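Local coordinates for protein ygiW (Escherichia coli, PDB 1NNX), which is of unknown function but is a periplasmic protein of the bacterial OB-fold (BOF) family, whose fold in other proteins often binds nucleic acids or oligosaccharides, at residues T26-A31 / G62-D67; W39-G44 / E85-V90; V76-K81 / K102-V107. All coordinates share one frame; numbering follows the deposited sequence.

Contact 1. Residues T26-A31 / G62-D67. With SO4 (sulfate ion), chain B.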
ATOM      1  N   THR A  26      -6.584  -0.413  -7.456  1.00 14.08           N
ATOM      2  CA  THR A  26      -7.542   0.430  -6.781  1.00 13.74           C
ATOM      3  C   THR A  26      -6.929   1.780  -6.482  1.00 16.99           C
ATOM      4  O   THR A  26      -5.744   1.897  -6.199  1.00 17.11           O
ATOM      5  CB  THR A  26      -7.943  -0.254  -5.465  1.00 15.04           C
ATOM      6  OG1 THR A  26      -8.545  -1.548  -5.750  1.00 18.02           O
ATOM      7  CG2 THR A  26      -8.899   0.624  -4.575  1.00 22.02           C
ATOM      8  N   THR A  27      -7.734   2.828  -6.475  1.00 13.10           N
ATOM      9  CA  THR A  27      -7.186   4.143  -6.167  1.00 13.35           C
ATOM     10  C   THR A  27      -6.991   4.282  -4.655  1.00 11.09           C
ATOM     11  O   THR A  27      -7.686   3.631  -3.858  1.00 13.74           O
ATOM     12  CB  THR A  27      -8.166   5.283  -6.623  1.00 12.08           C
ATOM     13  OG1 THR A  27      -9.353   5.186  -5.861  1.00 15.61           O
ATOM     14  CG2 THR A  27      -8.471   5.153  -8.144  1.00 16.28           C
ATOM     15  N   VAL A  28      -5.986   5.095  -4.298  1.00 13.37           N
ATOM     16  CA  VAL A  28      -5.735   5.355  -2.859  1.00 15.64           C
ATOM     17  C   VAL A  28      -6.977   5.880  -2.136  1.00 15.17           C
ATOM     18  O   VAL A  28      -7.345   5.381  -1.092  1.00 15.50           O
ATOM     19  CB  VAL A  28      -4.612   6.345  -2.661  1.00 16.51           C
ATOM     20  CG1 VAL A  28      -4.636   6.854  -1.183  1.00 16.75           C
ATOM     21  CG2 VAL A  28      -3.279   5.639  -2.961  1.00 18.14           C
ATOM     22  N   GLU A  29      -7.678   6.832  -2.769  1.00 12.97           N
ATOM     23  CA  GLU A  29      -8.849   7.391  -2.139  1.00 17.94           C
ATOM     24  C   GLU A  29      -9.931   6.375  -1.879  1.00 17.82           C
ATOM     25  O   GLU A  29     -10.528   6.344  -0.786  1.00 21.62           O
ATOM     26  CB  GLU A  29      -9.321   8.770  -2.685  0.66 23.79           C
ATOM     27  CG  GLU A  29     -10.242   9.625  -1.660  0.66 27.65           C
ATOM     28  CD  GLU A  29      -9.494  10.059  -0.427  0.66 33.82           C
ATOM     29  OE1 GLU A  29     -10.160  10.307   0.603  0.66 38.29           O
ATOM     30  OE2 GLU A  29      -8.244  10.163  -0.492  0.66 32.10           O
ATOM     31  N   SER A  30     -10.188   5.459  -2.831  1.00 15.11           N
ATOM     32  CA  SER A  30     -11.182   4.482  -2.562  1.00 13.56           C
ATOM     33  C   SER A  30     -10.729   3.375  -1.582  1.00 15.00           C
ATOM     34  O   SER A  30     -11.546   2.815  -0.877  1.00 18.75           O
ATOM     35  CB  SER A  30     -11.756   3.874  -3.861  1.00 17.69           C
ATOM     36  OG  SER A  30     -10.823   3.075  -4.518  1.00 17.32           O
ATOM     37  N   ALA A  31      -9.419   3.086  -1.554  1.00 14.29           N
ATOM     38  CA  ALA A  31      -8.914   2.084  -0.632  1.00 17.04           C
ATOM     39  C   ALA A  31      -9.177   2.507   0.801  1.00 16.77           C
ATOM     40  O   ALA A  31      -9.398   1.659   1.665  1.00 18.82           O
ATOM     41  CB  ALA A  31      -7.419   1.886  -0.856  1.00 15.16           C
ATOM     42  N   GLY A  62      -5.015  10.665  -3.901  1.00 17.15           N
ATOM     43  CA  GLY A  62      -4.821  10.944  -2.481  1.00 18.47           C
ATOM     44  C   GLY A  62      -3.587  10.253  -1.948  1.00 15.70           C
ATOM     45  O   GLY A  62      -2.771   9.696  -2.705  1.00 15.43           O
ATOM     46  N   THR A  63      -3.406  10.357  -0.640  1.00 14.82           N
ATOM     47  CA  THR A  63      -2.233   9.713   0.011  1.00 13.93           C
ATOM     48  C   THR A  63      -2.711   8.821   1.133  1.00 14.37           C
ATOM     49  O   THR A  63      -3.829   8.980   1.697  1.00 15.98           O
ATOM     50  CB  THR A  63      -1.243  10.734   0.618  1.00 18.63           C
ATOM     51  OG1 THR A  63      -1.896  11.480   1.678  1.00 26.34           O
ATOM     52  CG2 THR A  63      -0.674  11.663  -0.468  1.00 18.96           C
ATOM     53  N   ILE A  64      -1.886   7.823   1.467  1.00 12.63           N
ATOM     54  CA  ILE A  64      -2.235   6.899   2.524  1.00 12.83           C
ATOM     55  C   ILE A  64      -0.925   6.410   3.104  1.00 12.41           C
ATOM     56  O   ILE A  64       0.115   6.320   2.383  1.00 15.02           O
ATOM     57  CB  ILE A  64      -3.064   5.703   1.985  1.00 13.80           C
ATOM     58  CG1 ILE A  64      -3.612   4.880   3.159  1.00 14.35           C
ATOM     59  CG2 ILE A  64      -2.233   4.826   0.981  1.00 14.86           C
ATOM     60  CD1 ILE A  64      -4.626   3.796   2.675  1.00 18.19           C
ATOM     61  N   ASN A  65      -0.957   6.062   4.381  1.00 13.06           N
ATOM     62  CA  ASN A  65       0.272   5.551   4.994  1.00 12.11           C
ATOM     63  C   ASN A  65       0.384   4.050   4.705  1.00 13.50           C
ATOM     64  O   ASN A  65      -0.626   3.356   4.687  1.00 14.85           O
ATOM     65  CB  ASN A  65       0.244   5.775   6.526  1.00 14.24           C
ATOM     66  CG  ASN A  65       0.274   7.234   6.886  1.00 16.19           C
ATOM     67  OD1 ASN A  65       0.776   8.078   6.120  1.00 22.10           O
ATOM     68  ND2 ASN A  65      -0.235   7.550   8.096  1.00 21.61           N
ATOM     69  N   VAL A  66       1.601   3.586   4.465  1.00 11.47           N
ATOM     70  CA  VAL A  66       1.844   2.181   4.162  1.00 12.25           C
ATOM     71  C   VAL A  66       2.983   1.646   5.054  1.00 12.30           C
ATOM     72  O   VAL A  66       3.963   2.353   5.368  1.00 15.22           O
ATOM     73  CB  VAL A  66       2.170   1.948   2.669  1.00 11.99           C
ATOM     74  CG1 VAL A  66       0.965   2.469   1.788  1.00 13.09           C
ATOM     75  CG2 VAL A  66       3.437   2.661   2.218  1.00 13.31           C
ATOM     76  N   ASP A  67       2.803   0.430   5.525  1.00 12.66           N
ATOM     77  CA  ASP A  67       3.833  -0.225   6.371  1.00 13.86           C
ATOM     78  C   ASP A  67       4.615  -1.185   5.506  1.00 14.79           C
ATOM     79  O   ASP A  67       4.051  -2.139   4.992  1.00 15.78           O
ATOM     80  CB  ASP A  67       3.146  -0.967   7.525  1.00 18.23           C
ATOM     81  CG  ASP A  67       4.123  -1.806   8.402  1.00 30.49           C
ATOM     82  OD1 ASP A  67       3.713  -2.137   9.541  1.00 41.66           O
ATOM     83  OD2 ASP A  67       5.255  -2.155   7.979  1.00 35.93           O
TER
HETATM   84  S   SO4 B 501      -5.199  13.095   1.173  1.00 27.42           S
HETATM   85  O1  SO4 B 501      -3.855  13.485   0.718  1.00 34.65           O
HETATM   86  O2  SO4 B 501      -6.147  14.104   0.651  1.00 39.85           O
HETATM   87  O3  SO4 B 501      -5.614  11.761   0.715  1.00 26.95           O
HETATM   88  O4  SO4 B 501      -5.161  13.091   2.668  1.00 35.69           O

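Contact 2. Residues W39-G44 / E85-V90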
ATOM      1  N   TRP A  39      -7.664  -7.224   0.678  1.00 14.22           N
ATOM      2  CA  TRP A  39      -6.490  -7.246  -0.194  1.00 13.03           C
ATOM      3  C   TRP A  39      -6.635  -6.219  -1.309  1.00 12.82           C
ATOM      4  O   TRP A  39      -7.707  -6.156  -1.993  1.00 15.07           O
ATOM      5  CB  TRP A  39      -6.339  -8.634  -0.801  1.00 14.36           C
ATOM      6  CG  TRP A  39      -5.144  -8.761  -1.641  1.00 16.41           C
ATOM      7  CD1 TRP A  39      -5.090  -8.700  -2.990  1.00 17.77           C
ATOM      8  CD2 TRP A  39      -3.815  -9.026  -1.187  1.00 16.75           C
ATOM      9  NE1 TRP A  39      -3.803  -8.895  -3.412  1.00 22.11           N
ATOM     10  CE2 TRP A  39      -2.996  -9.099  -2.331  1.00 20.71           C
ATOM     11  CE3 TRP A  39      -3.232  -9.212   0.078  1.00 16.92           C
ATOM     12  CZ2 TRP A  39      -1.609  -9.366  -2.259  1.00 17.54           C
ATOM     13  CZ3 TRP A  39      -1.812  -9.476   0.151  1.00 21.51           C
ATOM     14  CH2 TRP A  39      -1.048  -9.544  -1.021  1.00 18.34           C
ATOM     15  N   VAL A  40      -5.611  -5.401  -1.510  1.00 11.73           N
ATOM     16  CA  VAL A  40      -5.623  -4.364  -2.560  1.00 11.40           C
ATOM     17  C   VAL A  40      -4.285  -4.291  -3.280  1.00 12.33           C
ATOM     18  O   VAL A  40      -3.241  -4.674  -2.731  1.00 13.24           O
ATOM     19  CB  VAL A  40      -5.524  -2.825  -1.970  0.75 17.52           C
ATOM     20  CG1 VAL A  40      -4.832  -2.719  -0.654  0.75 14.87           C
ATOM     21  CG2 VAL A  40      -4.449  -1.925  -2.800  0.75 33.77           C
ATOM     22  N   THR A  41      -4.284  -3.748  -4.475  1.00 13.35           N
ATOM     23  CA  THR A  41      -3.140  -3.441  -5.264  1.00 12.17           C
ATOM     24  C   THR A  41      -3.279  -1.952  -5.588  1.00 14.59           C
ATOM     25  O   THR A  41      -4.345  -1.482  -6.021  1.00 13.02           O
ATOM     26  CB  THR A  41      -3.101  -4.226  -6.597  1.00 14.27           C
ATOM     27  OG1 THR A  41      -3.101  -5.648  -6.358  1.00 17.95           O
ATOM     28  CG2 THR A  41      -1.913  -3.793  -7.407  1.00 17.09           C
ATOM     29  N   LEU A  42      -2.243  -1.161  -5.365  1.00 11.85           N
ATOM     30  CA  LEU A  42      -2.208   0.274  -5.653  1.00 10.68           C
ATOM     31  C   LEU A  42      -0.986   0.607  -6.480  1.00 12.34           C
ATOM     32  O   LEU A  42       0.048  -0.126  -6.422  1.00 12.89           O
ATOM     33  CB  LEU A  42      -2.146   1.085  -4.324  1.00 13.32           C
ATOM     34  CG  LEU A  42      -3.258   0.756  -3.338  1.00 15.99           C
ATOM     35  CD1 LEU A  42      -2.878   1.474  -1.999  1.00 26.82           C
ATOM     36  CD2 LEU A  42      -4.577   1.156  -3.815  1.00 24.85           C
ATOM     37  N   ARG A  43      -1.038   1.698  -7.225  1.00 11.65           N
ATOM     38  CA  ARG A  43       0.098   2.138  -7.969  1.00 10.49           C
ATOM     39  C   ARG A  43       0.322   3.606  -7.709  1.00 14.07           C
ATOM     40  O   ARG A  43      -0.641   4.390  -7.672  1.00 16.38           O
ATOM     41  CB  ARG A  43      -0.076   1.899  -9.485  1.00 13.45           C
ATOM     42  CG  ARG A  43       0.157   0.450  -9.840  0.80 14.04           C
ATOM     43  CD  ARG A  43       0.038   0.232 -11.397  0.80 15.85           C
ATOM     44  NE  ARG A  43       0.498  -1.093 -11.785  0.80 21.18           N
ATOM     45  CZ  ARG A  43       1.143  -1.330 -12.923  0.80 24.38           C
ATOM     46  NH1 ARG A  43       1.401  -0.325 -13.747  0.80 28.56           N
ATOM     47  NH2 ARG A  43       1.488  -2.563 -13.254  0.80 29.55           N
ATOM     48  N   GLY A  44       1.572   4.000  -7.473  1.00 12.24           N
ATOM     49  CA  GLY A  44       1.824   5.386  -7.178  1.00 13.03           C
ATOM     50  C   GLY A  44       3.253   5.551  -6.777  1.00 12.36           C
ATOM     51  O   GLY A  44       4.133   4.876  -7.296  1.00 14.24           O
ATOM     52  N   GLU A  85       4.298  -0.460  -7.723  1.00 11.86           N
ATOM     53  CA  GLU A  85       3.070  -1.148  -7.490  1.00 12.81           C
ATOM     54  C   GLU A  85       3.193  -1.831  -6.091  1.00 12.26           C
ATOM     55  O   GLU A  85       4.187  -2.542  -5.821  1.00 14.28           O
ATOM     56  CB  GLU A  85       2.635  -2.214  -8.506  0.80 13.17           C
ATOM     57  CG  GLU A  85       1.316  -2.961  -8.206  0.80 14.98           C
ATOM     58  CD  GLU A  85       0.995  -4.002  -9.264  0.80 28.18           C
ATOM     59  OE1 GLU A  85       0.445  -3.587 -10.307  0.80 27.35           O
ATOM     60  OE2 GLU A  85       1.323  -5.194  -9.038  0.80 31.52           O
ATOM     61  N   ILE A  86       2.223  -1.657  -5.214  1.00 11.91           N
ATOM     62  CA  ILE A  86       2.217  -2.318  -3.920  1.00 11.04           C
ATOM     63  C   ILE A  86       0.999  -3.192  -3.797  1.00 13.18           C
ATOM     64  O   ILE A  86      -0.056  -2.890  -4.373  1.00 12.85           O
ATOM     65  CB  ILE A  86       2.266  -1.348  -2.720  1.00 11.69           C
ATOM     66  CG1 ILE A  86       1.089  -0.334  -2.745  1.00 15.82           C
ATOM     67  CG2 ILE A  86       3.652  -0.614  -2.722  1.00 17.08           C
ATOM     68  CD1 ILE A  86       1.057   0.632  -1.562  1.00 18.97           C
ATOM     69  N   GLN A  87       1.143  -4.316  -3.117  1.00 11.84           N
ATOM     70  CA  GLN A  87       0.057  -5.235  -2.842  1.00 13.00           C
ATOM     71  C   GLN A  87       0.091  -5.521  -1.354  1.00 13.61           C
ATOM     72  O   GLN A  87       1.184  -5.718  -0.784  1.00 13.35           O
ATOM     73  CB  GLN A  87       0.176  -6.547  -3.635  1.00 15.52           C
ATOM     74  CG  GLN A  87       0.183  -6.315  -5.143  1.00 19.40           C
ATOM     75  CD  GLN A  87       0.149  -7.606  -5.969  1.00 28.41           C
ATOM     76  OE1 GLN A  87       0.474  -7.591  -7.165  1.00 36.93           O
ATOM     77  NE2 GLN A  87      -0.247  -8.694  -5.358  1.00 34.39           N
ATOM     78  N   GLY A  88      -1.065  -5.567  -0.722  1.00 11.52           N
ATOM     79  CA  GLY A  88      -1.135  -5.855   0.705  1.00 11.24           C
ATOM     80  C   GLY A  88      -2.543  -5.705   1.190  1.00 13.54           C
ATOM     81  O   GLY A  88      -3.475  -5.650   0.376  1.00 14.78           O
ATOM     82  N   GLU A  89      -2.692  -5.621   2.490  1.00 15.36           N
ATOM     83  CA  GLU A  89      -4.035  -5.525   3.099  1.00 13.21           C
ATOM     84  C   GLU A  89      -4.350  -4.201   3.674  1.00 14.64           C
ATOM     85  O   GLU A  89      -3.506  -3.570   4.306  1.00 16.13           O
ATOM     86  CB  GLU A  89      -4.184  -6.505   4.259  1.00 18.08           C
ATOM     87  CG  GLU A  89      -3.906  -7.952   3.903  1.00 19.87           C
ATOM     88  CD  GLU A  89      -2.478  -8.347   4.041  1.00 23.27           C
ATOM     89  OE1 GLU A  89      -1.653  -7.525   4.492  1.00 23.42           O
ATOM     90  OE2 GLU A  89      -2.192  -9.505   3.697  1.00 26.95           O
ATOM     91  N   VAL A  90      -5.591  -3.774   3.451  1.00 14.32           N
ATOM     92  CA  VAL A  90      -6.072  -2.542   4.089  1.00 15.46           C
ATOM     93  C   VAL A  90      -6.177  -2.903   5.587  1.00 17.24           C
ATOM     94  O   VAL A  90      -6.758  -3.927   5.941  1.00 20.07           O
ATOM     95  CB  VAL A  90      -7.498  -2.150   3.531  1.00 15.95           C
ATOM     96  CG1 VAL A  90      -8.143  -1.035   4.442  1.00 19.05           C
ATOM     97  CG2 VAL A  90      -7.349  -1.572   2.156  1.00 17.33           C
TER

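Contact 3. Residues V76-K81 / K102-V107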
ATOM      1  N   VAL A  76      15.866  -3.762  -4.231  1.00 34.33           N
ATOM      2  CA  VAL A  76      15.319  -2.672  -5.029  1.00 32.86           C
ATOM      3  C   VAL A  76      15.387  -1.344  -4.290  1.00 29.78           C
ATOM      4  O   VAL A  76      15.037  -1.266  -3.098  1.00 28.20           O
ATOM      5  CB  VAL A  76      13.854  -2.938  -5.353  1.00 30.03           C
ATOM      6  CG1 VAL A  76      13.302  -1.855  -6.313  1.00 32.48           C
ATOM      7  CG2 VAL A  76      13.734  -4.309  -5.978  1.00 40.56           C
ATOM      8  N   THR A  77      15.890  -0.323  -4.982  1.00 30.76           N
ATOM      9  CA  THR A  77      15.958   1.012  -4.382  1.00 26.78           C
ATOM     10  C   THR A  77      14.846   1.807  -5.037  1.00 24.29           C
ATOM     11  O   THR A  77      14.719   1.846  -6.262  1.00 27.36           O
ATOM     12  CB  THR A  77      17.309   1.773  -4.641  1.00 33.12           C
ATOM     13  OG1 THR A  77      18.368   1.190  -3.865  1.00 33.35           O
ATOM     14  CG2 THR A  77      17.178   3.224  -4.178  1.00 33.00           C
ATOM     15  N   VAL A  78      14.057   2.440  -4.192  1.00 17.66           N
ATOM     16  CA  VAL A  78      12.944   3.237  -4.650  1.00 17.91           C
ATOM     17  C   VAL A  78      13.120   4.695  -4.195  1.00 15.58           C
ATOM     18  O   VAL A  78      13.458   4.953  -3.028  1.00 18.06           O
ATOM     19  CB  VAL A  78      11.571   2.684  -4.017  1.00 17.43           C
ATOM     20  CG1 VAL A  78      10.416   3.666  -4.270  1.00 19.45           C
ATOM     21  CG2 VAL A  78      11.210   1.315  -4.593  1.00 24.06           C
ATOM     22  N   THR A  79      12.870   5.646  -5.098  1.00 16.74           N
ATOM     23  CA  THR A  79      12.885   7.072  -4.726  1.00 13.73           C
ATOM     24  C   THR A  79      11.475   7.584  -5.081  1.00 15.06           C
ATOM     25  O   THR A  79      10.698   6.876  -5.714  1.00 16.16           O
ATOM     26  CB  THR A  79      13.855   7.895  -5.566  1.00 18.84           C
ATOM     27  OG1 THR A  79      13.396   7.923  -6.930  1.00 19.43           O
ATOM     28  CG2 THR A  79      15.272   7.302  -5.499  1.00 19.39           C
ATOM     29  N   PRO A  80      11.155   8.823  -4.708  1.00 13.52           N
ATOM     30  CA  PRO A  80       9.832   9.401  -5.008  1.00 15.72           C
ATOM     31  C   PRO A  80       9.506   9.483  -6.475  1.00 16.11           C
ATOM     32  O   PRO A  80       8.305   9.441  -6.816  1.00 18.08           O
ATOM     33  CB  PRO A  80       9.851  10.774  -4.332  1.00 17.08           C
ATOM     34  CG  PRO A  80      10.769  10.552  -3.180  1.00 16.24           C
ATOM     35  CD  PRO A  80      11.861   9.657  -3.717  1.00 15.23           C
ATOM     36  N   LYS A  81      10.510   9.505  -7.330  1.00 16.05           N
ATOM     37  CA  LYS A  81      10.152   9.593  -8.760  1.00 20.61           C
ATOM     38  C   LYS A  81       9.725   8.253  -9.376  1.00 22.23           C
ATOM     39  O   LYS A  81       9.158   8.243 -10.469  1.00 22.42           O
ATOM     40  CB  LYS A  81      11.324  10.186  -9.541  1.00 22.16           C
ATOM     41  CG  LYS A  81      12.491   9.257  -9.685  1.00 26.01           C
ATOM     42  CD  LYS A  81      13.521   9.817 -10.674  1.00 32.32           C
ATOM     43  CE  LYS A  81      12.850  10.563 -11.786  1.00 38.34           C
ATOM     44  NZ  LYS A  81      13.761  10.747 -12.935  1.00 48.27           N
ATOM     45  N   LYS A 102       2.722  -6.389   1.362  1.00 12.06           N
ATOM     46  CA  LYS A 102       3.385  -7.712   1.202  1.00 14.20           C
ATOM     47  C   LYS A 102       4.405  -7.703   0.085  1.00 16.13           C
ATOM     48  O   LYS A 102       5.338  -8.499   0.080  1.00 14.66           O
ATOM     49  CB  LYS A 102       2.356  -8.795   0.855  1.00 15.31           C
ATOM     50  CG  LYS A 102       1.504  -9.229   1.998  1.00 18.29           C
ATOM     51  CD  LYS A 102       2.381 -10.049   3.027  1.00 23.03           C
ATOM     52  CE  LYS A 102       1.535 -10.761   4.065  1.00 29.61           C
ATOM     53  NZ  LYS A 102       2.429 -11.424   5.122  1.00 31.34           N
ATOM     54  N   GLN A 103       4.249  -6.809  -0.886  1.00 12.84           N
ATOM     55  CA  GLN A 103       5.101  -6.767  -2.040  1.00 14.33           C
ATOM     56  C   GLN A 103       5.157  -5.383  -2.642  1.00 14.76           C
ATOM     57  O   GLN A 103       4.137  -4.695  -2.759  1.00 13.41           O
ATOM     58  CB  GLN A 103       4.866  -7.831  -3.122  0.70 18.59           C
ATOM     59  CG  GLN A 103       5.731  -7.688  -4.434  0.70 20.72           C
ATOM     60  CD  GLN A 103       5.838  -8.925  -5.266  0.70 34.20           C
ATOM     61  OE1 GLN A 103       5.180  -9.916  -5.030  0.70 31.05           O
ATOM     62  NE2 GLN A 103       6.709  -8.867  -6.264  0.70 32.94           N
ATOM     63  N   ILE A 104       6.342  -4.953  -3.023  1.00 14.13           N
ATOM     64  CA  ILE A 104       6.522  -3.697  -3.689  1.00 15.58           C
ATOM     65  C   ILE A 104       7.415  -3.959  -4.888  1.00 16.39           C
ATOM     66  O   ILE A 104       8.485  -4.637  -4.768  1.00 21.29           O
ATOM     67  CB  ILE A 104       7.109  -2.610  -2.731  1.00 14.78           C
ATOM     68  CG1 ILE A 104       7.240  -1.307  -3.515  1.00 16.36           C
ATOM     69  CG2 ILE A 104       8.485  -3.093  -2.098  1.00 17.86           C
ATOM     70  CD1 ILE A 104       7.456  -0.107  -2.628  1.00 20.14           C
ATOM     71  N   ARG A 105       6.999  -3.481  -6.044  1.00 15.76           N
ATOM     72  CA  ARG A 105       7.825  -3.582  -7.251  1.00 17.96           C
ATOM     73  C   ARG A 105       7.794  -2.291  -8.074  1.00 17.76           C
ATOM     74  O   ARG A 105       6.825  -1.543  -8.075  1.00 17.22           O
ATOM     75  CB  ARG A 105       7.410  -4.764  -8.126  1.00 23.80           C
ATOM     76  CG  ARG A 105       5.991  -4.825  -8.560  1.00 33.16           C
ATOM     77  CD  ARG A 105       5.771  -6.148  -9.354  1.00 38.76           C
ATOM     78  NE  ARG A 105       6.606  -6.117 -10.557  1.00 44.93           N
ATOM     79  CZ  ARG A 105       6.166  -5.783 -11.765  1.00 49.02           C
ATOM     80  NH1 ARG A 105       4.888  -5.481 -11.952  1.00 48.70           N
ATOM     81  NH2 ARG A 105       7.019  -5.675 -12.777  1.00 50.44           N
ATOM     82  N   LYS A 106       8.911  -1.956  -8.732  1.00 17.33           N
ATOM     83  CA  LYS A 106       8.925  -0.770  -9.554  1.00 19.69           C
ATOM     84  C   LYS A 106       8.199  -1.041 -10.893  1.00 20.67           C
ATOM     85  O   LYS A 106       8.203  -2.165 -11.438  1.00 28.56           O
ATOM     86  CB  LYS A 106      10.386  -0.340  -9.821  1.00 27.16           C
ATOM     87  CG  LYS A 106      11.053   0.236  -8.583  1.00 31.22           C
ATOM     88  CD  LYS A 106      12.191   1.245  -8.857  1.00 37.84           C
ATOM     89  CE  LYS A 106      13.447   0.585  -9.360  1.00 39.53           C
ATOM     90  NZ  LYS A 106      14.614   1.417  -8.942  1.00 33.84           N
ATOM     91  N   VAL A 107       7.565  -0.030 -11.423  1.00 21.51           N
ATOM     92  CA  VAL A 107       6.921  -0.204 -12.720  1.00 21.73           C
ATOM     93  C   VAL A 107       6.998   1.090 -13.532  1.00 27.55           C
ATOM     94  O   VAL A 107       7.902   1.916 -13.339  1.00 30.44           O
ATOM     95  CB  VAL A 107       5.502  -0.618 -12.602  1.00 29.42           C
ATOM     96  CG1 VAL A 107       5.480  -2.034 -12.127  1.00 36.56           C
ATOM     97  CG2 VAL A 107       4.738   0.328 -11.677  1.00 28.91           C
TER
HETATM   98  O   HOH W   1      16.961  -0.720  -7.970  1.00 50.69           O

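Contact 1. Residues T26-A31 / G62-D67
Two successive peptide groups of strand 62-67, Gly62-Thr63 and Thr63-Ile64, tilted against each other in the strand's pleat, both turn a face to Val28 CG1. This methyl is 3.6 Å from Gly62 C, almost directly above it, and equally near Thr63 C; so the short helix 28-31 packs on the start of this OB-fold strand. With CG1 anti to the backbone N (chi1 166°), the valine presents chiefly CG1, with CG2 a little farther off. CG1 also meets Ile64 CB at 3.7 Å, the two branched side chains crossing obliquely, while Phe57 of strand 54-59 packs against Val28 as well. A compact beta-branched residue suits this shallow approach.

At the N-H of the first peptide sits a sulfate ion, probably from the crystallisation liquor. Thr63 N donates to sulfate O3 over 2.9 Å in a nearly straight bond (168°), and Thr63 OG1 donates to O1 over 3.0 Å. A chi1 of 63° turns that hydroxyl back beside its own N, which lets one residue grip the ion twice. In one of its two conformers, a less certain detail, Glu29 OE2 comes within 3.3 Å of sulfate O3. Glycine fits position 62 because its backbone angles would force a side chain against the preceding carbonyl.

Thr27 is the helix N-cap, its OG1 sharing a 2.9 Å hydrogen bond with Ser30 OG; Val28 N and Glu29 N are taken by Asp59 and Ser61. Opposite the apolar packing lies a polar side facing the sulfate, where Lys32 bonds the ion and, in that Glu29 conformer, may offset both negative charges through a salt bridge.

Contact 2. Residues W39-G44 / E85-V90
Trp39 to Arg43 pairs antiparallel with Glu85 to Glu89, joining the first and fourth strands of the OB fold, a pairing that helps to close its barrel. Val40 and Gly88 form one hydrogen-bonded pair: Val40 N reaches Gly88 O at 2.9 Å, and Gly88 N returns to Val40 O at 3.1 Å. Leu42 and Ile86 form the next, with Leu42 N to Ile86 O at 3.0 Å and Ile86 N to Leu42 O at 2.9 Å. The residues of the non-hydrogen-bonded pairs turn their backbone groups away from the partner strand, to other neighbours: Thr41 bonds Thr26, Glu85 bonds Arg105, Gln87 bonds Lys102 and Gln103, and Trp39 N is taken by Ser6 OG.

The Trp39 indole lies across the strand pair, set there by CG anti to the backbone N (chi1 -177°). Gly88 CA sits over its six-membered ring, 4.1 Å from the centroid, a CH-pi contact; the very extended backbone at 88 suits glycine. Glu89 OE2 lies at the ring edge.

On the same face, in one deposited conformer of each residue and so less certain, Arg43 forms a salt bridge with Glu85. NE carries it, at 2.9 Å from Glu85 OE1; NH2 adds a long, bent bond (3.3 Å, 136°) to the same oxygen from the same face of the carboxylate. On the buried face, where apolar residues belong, Leu42 CB touches Ile86 CG1 at 3.9 Å.

Contact 3. Residues V76-K81 / K102-V107
Lys106 reaches Thr77 through two turns of its side chain. The first sets CG anti to the carbonyl carbon (chi1 -72°) and sends the chain toward the loop; the second, a bend at chi3 (-73°), swings the amino group round onto the loop backbone. There Lys106 NZ donates to Thr77 O at 2.7 Å, close to the line of the carbonyl bond (168°). A lysine is long enough to do this while its methylenes serve as an apolar surface: Val76 CG1 lies 3.8 Å from Lys106 CG, and Val78 CG2 is 4.1 Å from the same atom. The side chains of both valines run alongside the lysine chain, pointing the opposite way.

The loop 76-81 lies between the third and fourth strands of the OB fold, and the contact lays it along the end of the last strand. That strand starts its final run at a classic beta bulge, where two residues, Lys102 and Gln103, stand opposite the single Gln87 of the next strand. Further in, Val78 CG2 comes within 4.5 Å of Ile104 CD1, a loose approach between two apolar residues that also share Trp73 and Val84 as neighbours. A water accepts from Thr77 N at 3.2 Å and, weakly, from Lys106 NZ. The ammonium also has a long, weak ion pair with Asp82, whose carboxylate holds Thr79 N. Within the loop, Thr79 OG1 takes a weak 3.3 Å hydrogen bond from Lys81 N.

Overall arrangement
From the N terminus, the chain enters contact 1 at 26-31 and passes into strand 38-51, whose 39-44 part opens contact 2 before contact 1 closes at 62-67. The two therefore cross, and they touch where Thr26 meets Thr41 and Val66 meets Ile86. The loop 76-81 then opens contact 3, contact 2 closes at 85-90, and contact 3 closes at 102-107, so these two also cross; they meet where the neighbouring strands 84-93 and 96-106 pair. Contacts 1 and 3 follow in series, about 16 Å apart between centres. Contact 1 sets the short helix on the sheet, contact 2 joins its first and fourth strands, and contact 3 lays the 76-81 loop along its last strand.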